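Local coordinates for protein macrophomate synthase intermolecular Diels-Alderase (Macrophoma commelinae, PDB 1IZC) that is an enzyme of the HpcH/HpaI aldolase/citrate lyase family, a TIM barrel in an assembly of six chains, and binds a magnesium ion and pyruvic acid, at residues L28-A31 and L32-M36; S262-Q266 and G267-I271; H90-E93 and G94-V98; P168-V171 and A172-N175. The protein carries 1 engineered substitution. All blocks are in the same frame, centred on the assembly; numbering follows the deposited sequence.

Contact 1: residues L28-A31 and L32-M36; sequences LRQA and LKDAM
On helix 28-37, Q30 and D34 sit one turn apart and are joined by a nearly straight side-chain hydrogen bond, NE2 of Q30 to OD1 of D34 at 2.9 Å. The acceptor lies in the plane of the amide, whereas the amide nitrogen comes to the oxygen from above the carboxylate plane; the two planes are turned 46° apart. Q30 sets off with CG anti to the backbone N (chi1 -168°) and then bends at chi2, which carries its amide forward along the helix to D34. The other carboxylate oxygen, OD2, is bonded to the hydroxyl of Y17. The helix lies across the starts of strands 43-48, 97-101 and 179-184 of the eight-stranded barrel, and the side it turns to them is apolar. There CD1 of L28 packs 3.9 Å from CG of L32, and the small A31 lets the helix settle closely on L43 and L97. Toward solvent, the extended K33 runs alongside R29, with its NZ 3.3 Å from CG of R29. Between these like charges lies a water, close to both R29 NH1 and K33 NZ, while R29 NH2 is held by the carbonyl oxygens of V178 and N175. A second water links K33 NZ to OE1 of Q30.

Contact 2: residues S262-Q266 and G267-I271; sequences SLIEQ and GYRAI
The CD2 methyl of L263 is a bump set over the middle of the Y268 ring, 3.7 Å from its centroid and 14° off the ring normal, a CH-pi contact in which one methyl covers the centre of the ring face. CB of Q266 comes to the edge of the same ring, 3.9 Å from CE1, so the tyrosine is flanked on a face and on a rim. A second bump, CD1 of I271, reaches the helix between L263 CB, at 3.9 Å, and I264 CG1, at 4.2 Å; its extended CG1-CD1 arm carries the methyl into this hollow. What brings the partners together is a Schellman motif at the end of helix 260-265, turned by G267 with phi 107°, ahead of the last barrel strand, 271-275. The N-H of Y268 returns to L263 O at 2.9 Å. The I264 carbonyl takes two protein N-H groups: G267 N approaches from above its plane, and R269 NH1 lies in that plane on a lone pair, 2.8 Å from I264 O. A long, bent arginine can curl back to reach it, and a water bonded to R269 NH2 also donates to I264 O. I264 packs on A295 of a second subunit. At the polar rim a water joins Q266 OE1 to Y268 OH.

Contact 3: residues H90-E93 and G94-V98; sequences HHSE and GRSLV
S92 and R95 close a type I' beta turn, R95 N giving its hydrogen to S92 O at 3.0 Å from well above the carbonyl plane. The turn is the tight exit of helix 78-91 in a beta-alpha-beta unit of the barrel, leading into strand 97-101. It overlaps a Schellman motif at E93, whose positive phi of 50° reverses the chain while its N-H returns to H90 O. G94 follows with phi 89°, where a CB would run into the carbonyl oxygen of E93, so glycine is the residue that fits. The S92 side chain crosses the turn. Its OG stands between the backbone N and the carbonyl carbon (chi1 65°), turned to the strand side, and accepts the N-H of S96 at 3.0 Å; the same hydroxyl is also bonded to A88 O in the last turn of the helix. A serine thus bridges helix end and strand entry with one small buried group. S96 is similarly economical, its hydroxyl being bonded to P64 O rather than to S92. E93 leaves the turn in an extended chain and forms a salt bridge with R18 of a third subunit. The two serines are nonetheless tightly packed against each other, with OG of S96 only 3.1 Å from CB of S92.

Contact 4: residues P168-V171 and A172-N175; sequences PYNV and ATSN
N170 and T173 lie side by side and point the same way at the start of helix 171-177, the short helix that precedes barrel strand 179-184. Their ends are joined by a short hydrogen bond in which the T173 hydroxyl, OG1, donates to OD1 of N170 at 2.6 Å, tilted 17° from the plane of the amide carbonyl. T173 can do this because OG1 stands beside its own backbone N, anti to the carbonyl carbon (chi1 -64°), turned back toward the start of the helix. The amide is held at its other end as well, ND2 being bonded to A161 O, and OG1 of T173 has a second partner in the hydroxyl of S162; a buried asparagine and threonine are thereby both satisfied. N170 occupies the N-cap position with a positive phi of 57°, a conformation asparagine tolerates well, yet its side chain makes no capping bond. Instead, D167 OD1 takes the N-H of A172. Behind this pair the helical bonds begin: S174 N reaches N170 O at 3.1 Å, and N175 N reaches V171 O at 3.0 Å. Before the helix, P168 and Y169 pack on N221 of a fourth subunit. N175 turns its amide oxygen to the N-H of Y141, and its CB passes 3.5 Å from V171 O.

Contact 1 touches each of the other three: it meets contact 4 through the hydrogen bond of R29, contact 3 through L97, and contact 2 where A35 packs on R269. The other three do not touch one another. Contacts 3 and 4 are buried and rely on small hydroxyls and amides to satisfy backbone groups; contacts 1 and 2 are partly buried, apolar toward the barrel and bridged by waters on their polar sides. Contacts 2 and 3 both end a helix with a Schellman motif, contact 4 begins one, and contact 1 lies within one.

Contact 1: residues L28-A31 and L32-M36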
ATOM      1  N   LEU A  28      27.476   0.708  15.154  1.00  6.88           N
ATOM      2  CA  LEU A  28      27.855  -0.670  14.869  1.00  9.67           C
ATOM      3  C   LEU A  28      29.380  -0.781  14.837  1.00 10.01           C
ATOM      4  O   LEU A  28      29.944  -1.816  15.196  1.00  9.25           O
ATOM      5  CB  LEU A  28      27.245  -1.132  13.534  1.00  8.24           C
ATOM      6  CG  LEU A  28      27.666  -2.515  13.021  1.00  7.10           C
ATOM      7  CD1 LEU A  28      27.250  -3.592  14.054  1.00  9.77           C
ATOM      8  CD2 LEU A  28      27.022  -2.787  11.656  1.00  9.34           C
ATOM      9  N   ARG A  29      30.046   0.291  14.408  1.00  8.07           N
ATOM     10  CA  ARG A  29      31.508   0.300  14.355  1.00  8.35           C
ATOM     11  C   ARG A  29      32.079  -0.068  15.735  1.00 11.61           C
ATOM     12  O   ARG A  29      32.948  -0.951  15.860  1.00 11.40           O
ATOM     13  CB  ARG A  29      31.998   1.699  13.935  1.00 10.94           C
ATOM     14  CG  ARG A  29      33.508   1.824  13.638  1.00 15.52           C
ATOM     15  CD  ARG A  29      33.839   1.458  12.176  1.00 19.16           C
ATOM     16  NE  ARG A  29      33.127   2.310  11.228  1.00 19.22           N
ATOM     17  CZ  ARG A  29      33.479   3.552  10.878  1.00 15.56           C
ATOM     18  NH1 ARG A  29      34.566   4.143  11.376  1.00 13.51           N
ATOM     19  NH2 ARG A  29      32.719   4.218  10.024  1.00 12.78           N
ATOM     20  N   GLN A  30      31.581   0.601  16.773  1.00  9.62           N
ATOM     21  CA  GLN A  30      32.062   0.347  18.125  1.00  9.75           C
ATOM     22  C   GLN A  30      31.571  -0.995  18.647  1.00 10.06           C
ATOM     23  O   GLN A  30      32.284  -1.689  19.373  1.00  9.75           O
ATOM     24  CB  GLN A  30      31.615   1.459  19.080  1.00  9.63           C
ATOM     25  CG  GLN A  30      32.317   1.396  20.432  1.00 10.39           C
ATOM     26  CD  GLN A  30      33.827   1.526  20.276  1.00 14.30           C
ATOM     27  OE1 GLN A  30      34.307   2.460  19.632  1.00 15.50           O
ATOM     28  NE2 GLN A  30      34.579   0.590  20.850  1.00 14.59           N
ATOM     29  N   ALA A  31      30.346  -1.371  18.288  1.00  8.63           N
ATOM     30  CA  ALA A  31      29.820  -2.652  18.752  1.00 10.43           C
ATOM     31  C   ALA A  31      30.718  -3.783  18.275  1.00 10.98           C
ATOM     32  O   ALA A  31      30.998  -4.724  19.021  1.00 10.03           O
ATOM     33  CB  ALA A  31      28.390  -2.864  18.240  1.00  9.08           C
ATOM     34  N   LEU A  32      31.171  -3.690  17.025  1.00  9.48           N
ATOM     35  CA  LEU A  32      32.048  -4.720  16.482  1.00  8.65           C
ATOM     36  C   LEU A  32      33.399  -4.709  17.186  1.00  9.12           C
ATOM     37  O   LEU A  32      33.941  -5.767  17.494  1.00 11.70           O
ATOM     38  CB  LEU A  32      32.243  -4.535  14.978  1.00  9.05           C
ATOM     39  CG  LEU A  32      30.979  -4.832  14.159  1.00 10.04           C
ATOM     40  CD1 LEU A  32      31.192  -4.402  12.707  1.00 10.23           C
ATOM     41  CD2 LEU A  32      30.652  -6.320  14.248  1.00 14.98           C
ATOM     42  N   LYS A  33      33.946  -3.524  17.434  1.00  9.18           N
ATOM     43  CA  LYS A  33      35.231  -3.445  18.123  1.00  9.24           C
ATOM     44  C   LYS A  33      35.103  -4.033  19.526  1.00 14.06           C
ATOM     45  O   LYS A  33      36.006  -4.736  19.999  1.00 12.39           O
ATOM     46  CB  LYS A  33      35.713  -1.993  18.202  1.00  8.08           C
ATOM     47  CG  LYS A  33      36.205  -1.448  16.855  1.00 14.48           C
ATOM     48  CD  LYS A  33      36.338   0.070  16.857  1.00 29.74           C
ATOM     49  CE  LYS A  33      36.758   0.580  15.471  1.00 35.68           C
ATOM     50  NZ  LYS A  33      36.424   2.017  15.217  1.00 26.96           N
ATOM     51  N   ASP A  34      33.980  -3.760  20.189  1.00 11.11           N
ATOM     52  CA  ASP A  34      33.765  -4.283  21.538  1.00 11.10           C
ATOM     53  C   ASP A  34      33.633  -5.807  21.541  1.00 11.78           C
ATOM     54  O   ASP A  34      34.103  -6.473  22.472  1.00 12.49           O
ATOM     55  CB  ASP A  34      32.525  -3.643  22.178  1.00 10.28           C
ATOM     56  CG  ASP A  34      32.716  -2.169  22.485  1.00 12.26           C
ATOM     57  OD1 ASP A  34      33.869  -1.680  22.456  1.00 14.39           O
ATOM     58  OD2 ASP A  34      31.711  -1.485  22.766  1.00 14.69           O
ATOM     59  N   ALA A  35      33.011  -6.364  20.502  1.00 12.01           N
ATOM     60  CA  ALA A  35      32.854  -7.813  20.393  1.00 11.08           C
ATOM     61  C   ALA A  35      34.212  -8.465  20.100  1.00 12.00           C
ATOM     62  O   ALA A  35      34.486  -9.583  20.534  1.00 11.65           O
ATOM     63  CB  ALA A  35      31.842  -8.164  19.290  1.00 14.54           C
ATOM     64  N   MET A  36      35.066  -7.770  19.356  1.00 11.78           N
ATOM     65  CA  MET A  36      36.393  -8.305  19.082  1.00 12.30           C
ATOM     66  C   MET A  36      37.206  -8.337  20.378  1.00 12.12           C
ATOM     67  O   MET A  36      37.914  -9.302  20.646  1.00 15.04           O
ATOM     68  CB  MET A  36      37.098  -7.451  18.034  1.00 11.41           C
ATOM     69  CG  MET A  36      36.486  -7.626  16.667  1.00 13.86           C
ATOM     70  SD  MET A  36      37.306  -6.613  15.459  1.00 19.39           S
ATOM     71  CE  MET A  36      36.379  -5.104  15.549  1.00 35.03           C
TER
HETATM   72  O   HOH W   1      36.567   3.800  13.444  1.00 31.07           O
HETATM   73  O   HOH W   2      34.312   2.702  16.706  1.00 23.30           O

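Contact 2: residues S262-Q266 and G267-I271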
ATOM      1  N   SER A 262      31.360 -22.572  18.249  1.00 19.12           N
ATOM      2  CA  SER A 262      32.324 -22.885  17.207  1.00 19.76           C
ATOM      3  C   SER A 262      32.509 -21.691  16.272  1.00 21.26           C
ATOM      4  O   SER A 262      33.629 -21.382  15.852  1.00 19.48           O
ATOM      5  CB  SER A 262      31.860 -24.099  16.403  1.00 23.28           C
ATOM      6  OG  SER A 262      32.817 -24.425  15.407  1.00 32.14           O
ATOM      7  N   LEU A 263      31.411 -21.013  15.943  1.00 17.23           N
ATOM      8  CA  LEU A 263      31.515 -19.857  15.059  1.00 15.67           C
ATOM      9  C   LEU A 263      32.340 -18.764  15.724  1.00 14.30           C
ATOM     10  O   LEU A 263      33.156 -18.120  15.072  1.00 16.88           O
ATOM     11  CB  LEU A 263      30.119 -19.327  14.695  1.00 15.14           C
ATOM     12  CG  LEU A 263      29.273 -20.319  13.889  1.00 18.66           C
ATOM     13  CD1 LEU A 263      27.850 -19.794  13.734  1.00 21.00           C
ATOM     14  CD2 LEU A 263      29.917 -20.553  12.520  1.00 24.60           C
ATOM     15  N   ILE A 264      32.135 -18.549  17.021  1.00 15.13           N
ATOM     16  CA  ILE A 264      32.895 -17.521  17.719  1.00 16.18           C
ATOM     17  C   ILE A 264      34.377 -17.890  17.711  1.00 19.46           C
ATOM     18  O   ILE A 264      35.235 -17.029  17.519  1.00 19.45           O
ATOM     19  CB  ILE A 264      32.401 -17.339  19.173  1.00 13.28           C
ATOM     20  CG1 ILE A 264      31.014 -16.671  19.153  1.00 11.28           C
ATOM     21  CG2 ILE A 264      33.393 -16.477  19.974  1.00 16.41           C
ATOM     22  CD1 ILE A 264      30.319 -16.641  20.491  1.00 11.79           C
ATOM     23  N   GLU A 265      34.673 -19.174  17.891  1.00 18.61           N
ATOM     24  CA  GLU A 265      36.066 -19.631  17.899  1.00 21.08           C
ATOM     25  C   GLU A 265      36.702 -19.404  16.536  1.00 21.96           C
ATOM     26  O   GLU A 265      37.913 -19.192  16.426  1.00 24.03           O
ATOM     27  CB  GLU A 265      36.142 -21.121  18.259  1.00 22.64           C
ATOM     28  CG  GLU A 265      35.626 -21.433  19.652  1.00 30.48           C
ATOM     29  CD  GLU A 265      35.632 -22.923  19.966  1.00 42.05           C
ATOM     30  OE1 GLU A 265      35.077 -23.711  19.166  1.00 41.48           O
ATOM     31  OE2 GLU A 265      36.188 -23.303  21.020  1.00 47.33           O
ATOM     32  N   GLN A 266      35.872 -19.448  15.502  1.00 21.62           N
ATOM     33  CA  GLN A 266      36.319 -19.247  14.131  1.00 22.91           C
ATOM     34  C   GLN A 266      36.467 -17.776  13.753  1.00 24.73           C
ATOM     35  O   GLN A 266      36.926 -17.459  12.656  1.00 25.41           O
ATOM     36  CB  GLN A 266      35.345 -19.908  13.165  1.00 25.36           C
ATOM     37  CG  GLN A 266      35.325 -21.412  13.240  1.00 29.62           C
ATOM     38  CD  GLN A 266      34.293 -22.007  12.312  1.00 33.24           C
ATOM     39  OE1 GLN A 266      34.309 -21.756  11.104  1.00 37.96           O
ATOM     40  NE2 GLN A 266      33.384 -22.801  12.869  1.00 33.40           N
ATOM     41  N   GLY A 267      36.066 -16.881  14.649  1.00 19.64           N
ATOM     42  CA  GLY A 267      36.192 -15.466  14.364  1.00 19.48           C
ATOM     43  C   GLY A 267      34.903 -14.722  14.053  1.00 16.13           C
ATOM     44  O   GLY A 267      34.955 -13.543  13.713  1.00 15.66           O
ATOM     45  N   TYR A 268      33.754 -15.383  14.153  1.00 14.48           N
ATOM     46  CA  TYR A 268      32.495 -14.682  13.880  1.00 10.84           C
ATOM     47  C   TYR A 268      32.170 -13.766  15.056  1.00 11.52           C
ATOM     48  O   TYR A 268      32.234 -14.195  16.204  1.00 13.27           O
ATOM     49  CB  TYR A 268      31.327 -15.665  13.701  1.00 10.24           C
ATOM     50  CG  TYR A 268      31.381 -16.513  12.442  1.00 15.97           C
ATOM     51  CD1 TYR A 268      32.484 -17.317  12.174  1.00 18.91           C
ATOM     52  CD2 TYR A 268      30.308 -16.549  11.549  1.00 23.29           C
ATOM     53  CE1 TYR A 268      32.526 -18.140  11.063  1.00 21.91           C
ATOM     54  CE2 TYR A 268      30.338 -17.378  10.421  1.00 23.33           C
ATOM     55  CZ  TYR A 268      31.454 -18.168  10.192  1.00 29.77           C
ATOM     56  OH  TYR A 268      31.512 -19.006   9.097  1.00 33.45           O
ATOM     57  N   ARG A 269      31.809 -12.519  14.774  1.00  9.87           N
ATOM     58  CA  ARG A 269      31.455 -11.584  15.839  1.00  9.00           C
ATOM     59  C   ARG A 269      30.070 -10.978  15.628  1.00  9.87           C
ATOM     60  O   ARG A 269      29.629 -10.134  16.402  1.00 10.52           O
ATOM     61  CB  ARG A 269      32.518 -10.488  15.968  1.00  9.82           C
ATOM     62  CG  ARG A 269      33.903 -11.036  16.327  1.00 15.11           C
ATOM     63  CD  ARG A 269      33.969 -11.563  17.762  1.00 12.44           C
ATOM     64  NE  ARG A 269      35.302 -12.102  18.058  1.00 14.45           N
ATOM     65  CZ  ARG A 269      35.652 -13.374  17.893  1.00 17.60           C
ATOM     66  NH1 ARG A 269      34.771 -14.256  17.443  1.00 15.90           N
ATOM     67  NH2 ARG A 269      36.897 -13.769  18.163  1.00 14.90           N
ATOM     68  N   ALA A 270      29.389 -11.411  14.572  1.00 10.82           N
ATOM     69  CA  ALA A 270      28.016 -10.955  14.297  1.00 13.44           C
ATOM     70  C   ALA A 270      27.374 -12.182  13.689  1.00 10.98           C
ATOM     71  O   ALA A 270      27.734 -12.589  12.582  1.00 11.89           O
ATOM     72  CB  ALA A 270      28.001  -9.802  13.311  1.00  9.40           C
ATOM     73  N   ILE A 271      26.433 -12.778  14.419  1.00 12.05           N
ATOM     74  CA  ILE A 271      25.795 -14.003  13.959  1.00 10.50           C
ATOM     75  C   ILE A 271      24.274 -13.900  13.925  1.00 10.15           C
ATOM     76  O   ILE A 271      23.660 -13.527  14.918  1.00  9.61           O
ATOM     77  CB  ILE A 271      26.147 -15.180  14.896  1.00 13.91           C
ATOM     78  CG1 ILE A 271      27.669 -15.266  15.082  1.00 11.26           C
ATOM     79  CG2 ILE A 271      25.588 -16.484  14.326  1.00 13.96           C
ATOM     80  CD1 ILE A 271      28.090 -16.302  16.124  1.00 13.65           C
TER
HETATM   81  O   HOH W   3      38.239 -16.058  17.382  1.00 24.87           O
HETATM   82  O   HOH W   4      32.258 -21.612   9.410  1.00 37.06           O

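Contact 3: residues H90-E93 and G94-V98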
ATOM      1  N   HIS A  90      13.426   1.889  16.386  1.00 10.02           N
ATOM      2  CA  HIS A  90      12.508   2.514  17.344  1.00  7.56           C
ATOM      3  C   HIS A  90      11.805   1.515  18.258  1.00  8.07           C
ATOM      4  O   HIS A  90      11.692   1.761  19.455  1.00  8.95           O
ATOM      5  CB  HIS A  90      11.463   3.371  16.602  1.00 10.75           C
ATOM      6  CG  HIS A  90      12.031   4.603  15.955  1.00  9.52           C
ATOM      7  ND1 HIS A  90      11.961   5.853  16.538  1.00 13.38           N
ATOM      8  CD2 HIS A  90      12.713   4.769  14.793  1.00  4.37           C
ATOM      9  CE1 HIS A  90      12.578   6.732  15.764  1.00  5.46           C
ATOM     10  NE2 HIS A  90      13.041   6.099  14.703  1.00 12.94           N
ATOM     11  N   HIS A  91      11.344   0.388  17.713  1.00  8.03           N
ATOM     12  CA  HIS A  91      10.656  -0.606  18.532  1.00  7.86           C
ATOM     13  C   HIS A  91      11.572  -1.439  19.446  1.00 11.80           C
ATOM     14  O   HIS A  91      11.094  -2.203  20.296  1.00 13.02           O
ATOM     15  CB  HIS A  91       9.778  -1.491  17.642  1.00  7.30           C
ATOM     16  CG  HIS A  91       8.498  -0.828  17.225  1.00 10.34           C
ATOM     17  ND1 HIS A  91       8.457   0.336  16.482  1.00 13.43           N
ATOM     18  CD2 HIS A  91       7.208  -1.148  17.489  1.00  5.09           C
ATOM     19  CE1 HIS A  91       7.197   0.704  16.309  1.00  5.32           C
ATOM     20  NE2 HIS A  91       6.420  -0.179  16.913  1.00 11.76           N
ATOM     21  N   SER A  92      12.884  -1.292  19.275  1.00  8.75           N
ATOM     22  CA  SER A  92      13.851  -1.957  20.157  1.00  9.45           C
ATOM     23  C   SER A  92      14.460  -0.843  21.026  1.00 10.35           C
ATOM     24  O   SER A  92      15.359  -1.090  21.839  1.00 10.15           O
ATOM     25  CB  SER A  92      14.985  -2.609  19.361  1.00  7.40           C
ATOM     26  OG  SER A  92      15.750  -1.616  18.697  1.00  7.54           O
ATOM     27  N   GLU A  93      13.948   0.372  20.840  1.00  7.92           N
ATOM     28  CA  GLU A  93      14.414   1.589  21.523  1.00  8.87           C
ATOM     29  C   GLU A  93      15.924   1.739  21.437  1.00 11.69           C
ATOM     30  O   GLU A  93      16.592   2.090  22.408  1.00 11.65           O
ATOM     31  CB  GLU A  93      13.939   1.645  22.986  1.00 12.20           C
ATOM     32  CG  GLU A  93      12.412   1.729  23.074  1.00 11.11           C
ATOM     33  CD  GLU A  93      11.902   2.257  24.405  1.00 15.03           C
ATOM     34  OE1 GLU A  93      12.283   3.386  24.772  1.00 14.78           O
ATOM     35  OE2 GLU A  93      11.116   1.546  25.069  1.00 14.60           O
ATOM     36  N   GLY A  94      16.444   1.457  20.246  1.00  9.50           N
ATOM     37  CA  GLY A  94      17.865   1.604  19.988  1.00  9.24           C
ATOM     38  C   GLY A  94      18.758   0.413  20.271  1.00  9.79           C
ATOM     39  O   GLY A  94      19.954   0.457  19.963  1.00 10.05           O
ATOM     40  N   ARG A  95      18.209  -0.645  20.850  1.00 10.46           N
ATOM     41  CA  ARG A  95      19.033  -1.812  21.150  1.00 12.76           C
ATOM     42  C   ARG A  95      19.407  -2.632  19.918  1.00 12.60           C
ATOM     43  O   ARG A  95      20.470  -3.270  19.890  1.00 13.40           O
ATOM     44  CB  ARG A  95      18.330  -2.703  22.176  1.00 13.60           C
ATOM     45  CG  ARG A  95      19.101  -3.974  22.504  1.00 28.74           C
ATOM     46  CD  ARG A  95      18.577  -4.586  23.787  1.00 36.24           C
ATOM     47  NE  ARG A  95      18.988  -5.977  23.959  1.00 39.54           N
ATOM     48  CZ  ARG A  95      18.612  -6.722  24.992  1.00 41.58           C
ATOM     49  NH1 ARG A  95      17.827  -6.198  25.931  1.00 38.28           N
ATOM     50  NH2 ARG A  95      18.998  -7.985  25.079  1.00 45.49           N
ATOM     51  N   SER A  96      18.553  -2.611  18.893  1.00  8.44           N
ATOM     52  CA  SER A  96      18.805  -3.377  17.676  1.00  7.35           C
ATOM     53  C   SER A  96      19.385  -2.557  16.539  1.00 10.24           C
ATOM     54  O   SER A  96      18.690  -1.749  15.928  1.00 12.42           O
ATOM     55  CB  SER A  96      17.514  -4.032  17.181  1.00  8.55           C
ATOM     56  OG  SER A  96      16.899  -4.769  18.228  1.00  9.27           O
ATOM     57  N   LEU A  97      20.658  -2.776  16.241  1.00  8.47           N
ATOM     58  CA  LEU A  97      21.281  -2.063  15.132  1.00  8.20           C
ATOM     59  C   LEU A  97      20.748  -2.677  13.838  1.00  9.98           C
ATOM     60  O   LEU A  97      20.294  -3.822  13.833  1.00 13.40           O
ATOM     61  CB  LEU A  97      22.794  -2.220  15.207  1.00  8.55           C
ATOM     62  CG  LEU A  97      23.347  -1.656  16.515  1.00 12.37           C
ATOM     63  CD1 LEU A  97      24.844  -1.880  16.563  1.00 13.78           C
ATOM     64  CD2 LEU A  97      23.001  -0.165  16.619  1.00 15.91           C
ATOM     65  N   VAL A  98      20.804  -1.930  12.739  1.00  8.20           N
ATOM     66  CA  VAL A  98      20.297  -2.458  11.483  1.00  8.08           C
ATOM     67  C   VAL A  98      21.388  -2.628  10.445  1.00  8.69           C
ATOM     68  O   VAL A  98      22.161  -1.704  10.185  1.00 10.98           O
ATOM     69  CB  VAL A  98      19.196  -1.544  10.882  1.00 11.75           C
ATOM     70  CG1 VAL A  98      18.739  -2.101   9.537  1.00 11.86           C
ATOM     71  CG2 VAL A  98      18.030  -1.431  11.840  1.00 10.08           C
TER

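Contact 4: residues P168-V171 and A172-N175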
ATOM      1  N   PRO A 168      25.455  19.263  13.672  1.00 30.01           N
ATOM      2  CA  PRO A 168      24.046  19.545  13.350  1.00 30.45           C
ATOM      3  C   PRO A 168      23.487  18.769  12.161  1.00 26.66           C
ATOM      4  O   PRO A 168      22.268  18.643  12.002  1.00 25.08           O
ATOM      5  CB  PRO A 168      24.044  21.054  13.074  1.00 34.24           C
ATOM      6  CG  PRO A 168      25.223  21.557  13.820  1.00 34.32           C
ATOM      7  CD  PRO A 168      26.252  20.495  13.542  1.00 34.10           C
ATOM      8  N   TYR A 169      24.373  18.253  11.322  1.00 22.66           N
ATOM      9  CA  TYR A 169      23.941  17.513  10.156  1.00 17.22           C
ATOM     10  C   TYR A 169      24.220  16.026  10.270  1.00 14.54           C
ATOM     11  O   TYR A 169      23.967  15.255   9.344  1.00 13.99           O
ATOM     12  CB  TYR A 169      24.595  18.129   8.931  1.00 26.95           C
ATOM     13  CG  TYR A 169      24.266  19.601   8.882  1.00 30.74           C
ATOM     14  CD1 TYR A 169      25.078  20.542   9.525  1.00 32.12           C
ATOM     15  CD2 TYR A 169      23.075  20.042   8.305  1.00 24.84           C
ATOM     16  CE1 TYR A 169      24.703  21.889   9.604  1.00 34.58           C
ATOM     17  CE2 TYR A 169      22.687  21.379   8.380  1.00 33.50           C
ATOM     18  CZ  TYR A 169      23.503  22.297   9.032  1.00 31.47           C
ATOM     19  OH  TYR A 169      23.101  23.614   9.132  1.00 36.29           O
ATOM     20  N   ASN A 170      24.737  15.639  11.429  1.00 12.84           N
ATOM     21  CA  ASN A 170      25.041  14.248  11.717  1.00 10.61           C
ATOM     22  C   ASN A 170      25.996  13.604  10.721  1.00 14.17           C
ATOM     23  O   ASN A 170      25.952  12.404  10.466  1.00 10.67           O
ATOM     24  CB  ASN A 170      23.723  13.457  11.837  1.00 11.02           C
ATOM     25  CG  ASN A 170      23.174  13.472  13.262  1.00 11.94           C
ATOM     26  OD1 ASN A 170      23.643  12.724  14.110  1.00 12.52           O
ATOM     27  ND2 ASN A 170      22.193  14.342  13.533  1.00 11.34           N
ATOM     28  N   VAL A 171      26.874  14.418  10.152  1.00 12.75           N
ATOM     29  CA  VAL A 171      27.867  13.902   9.229  1.00 14.91           C
ATOM     30  C   VAL A 171      28.862  13.039  10.009  1.00 12.27           C
ATOM     31  O   VAL A 171      29.326  12.019   9.513  1.00 14.19           O
ATOM     32  CB  VAL A 171      28.623  15.061   8.535  1.00 13.68           C
ATOM     33  CG1 VAL A 171      29.926  14.557   7.932  1.00 19.59           C
ATOM     34  CG2 VAL A 171      27.743  15.656   7.449  1.00 16.78           C
ATOM     35  N   ALA A 172      29.187  13.448  11.232  1.00 13.37           N
ATOM     36  CA  ALA A 172      30.128  12.690  12.053  1.00 14.85           C
ATOM     37  C   ALA A 172      29.485  11.368  12.459  1.00 14.50           C
ATOM     38  O   ALA A 172      30.124  10.314  12.460  1.00 12.54           O
ATOM     39  CB  ALA A 172      30.515  13.496  13.306  1.00 15.00           C
ATOM     40  N   THR A 173      28.208  11.438  12.814  1.00 11.49           N
ATOM     41  CA  THR A 173      27.475  10.240  13.216  1.00 11.28           C
ATOM     42  C   THR A 173      27.572   9.210  12.108  1.00 13.81           C
ATOM     43  O   THR A 173      27.947   8.050  12.331  1.00 12.56           O
ATOM     44  CB  THR A 173      25.999  10.569  13.451  1.00  9.12           C
ATOM     45  OG1 THR A 173      25.897  11.486  14.539  1.00 11.38           O
ATOM     46  CG2 THR A 173      25.207   9.294  13.771  1.00  9.48           C
ATOM     47  N   SER A 174      27.239   9.640  10.898  1.00 12.01           N
ATOM     48  CA  SER A 174      27.268   8.747   9.761  1.00 14.22           C
ATOM     49  C   SER A 174      28.648   8.200   9.436  1.00 16.24           C
ATOM     50  O   SER A 174      28.826   6.998   9.232  1.00 15.53           O
ATOM     51  CB  SER A 174      26.690   9.456   8.539  1.00 12.41           C
ATOM     52  OG  SER A 174      25.309   9.745   8.752  1.00 16.48           O
ATOM     53  N   ASN A 175      29.646   9.069   9.395  1.00 12.42           N
ATOM     54  CA  ASN A 175      30.968   8.581   9.038  1.00 12.03           C
ATOM     55  C   ASN A 175      31.674   7.765  10.127  1.00 11.51           C
ATOM     56  O   ASN A 175      32.577   6.976   9.826  1.00 13.46           O
ATOM     57  CB  ASN A 175      31.832   9.754   8.551  1.00 14.36           C
ATOM     58  CG  ASN A 175      31.516  10.158   7.095  1.00 19.16           C
ATOM     59  OD1 ASN A 175      30.555   9.669   6.481  1.00 13.61           O
ATOM     60  ND2 ASN A 175      32.327  11.061   6.545  1.00 16.43           N
TER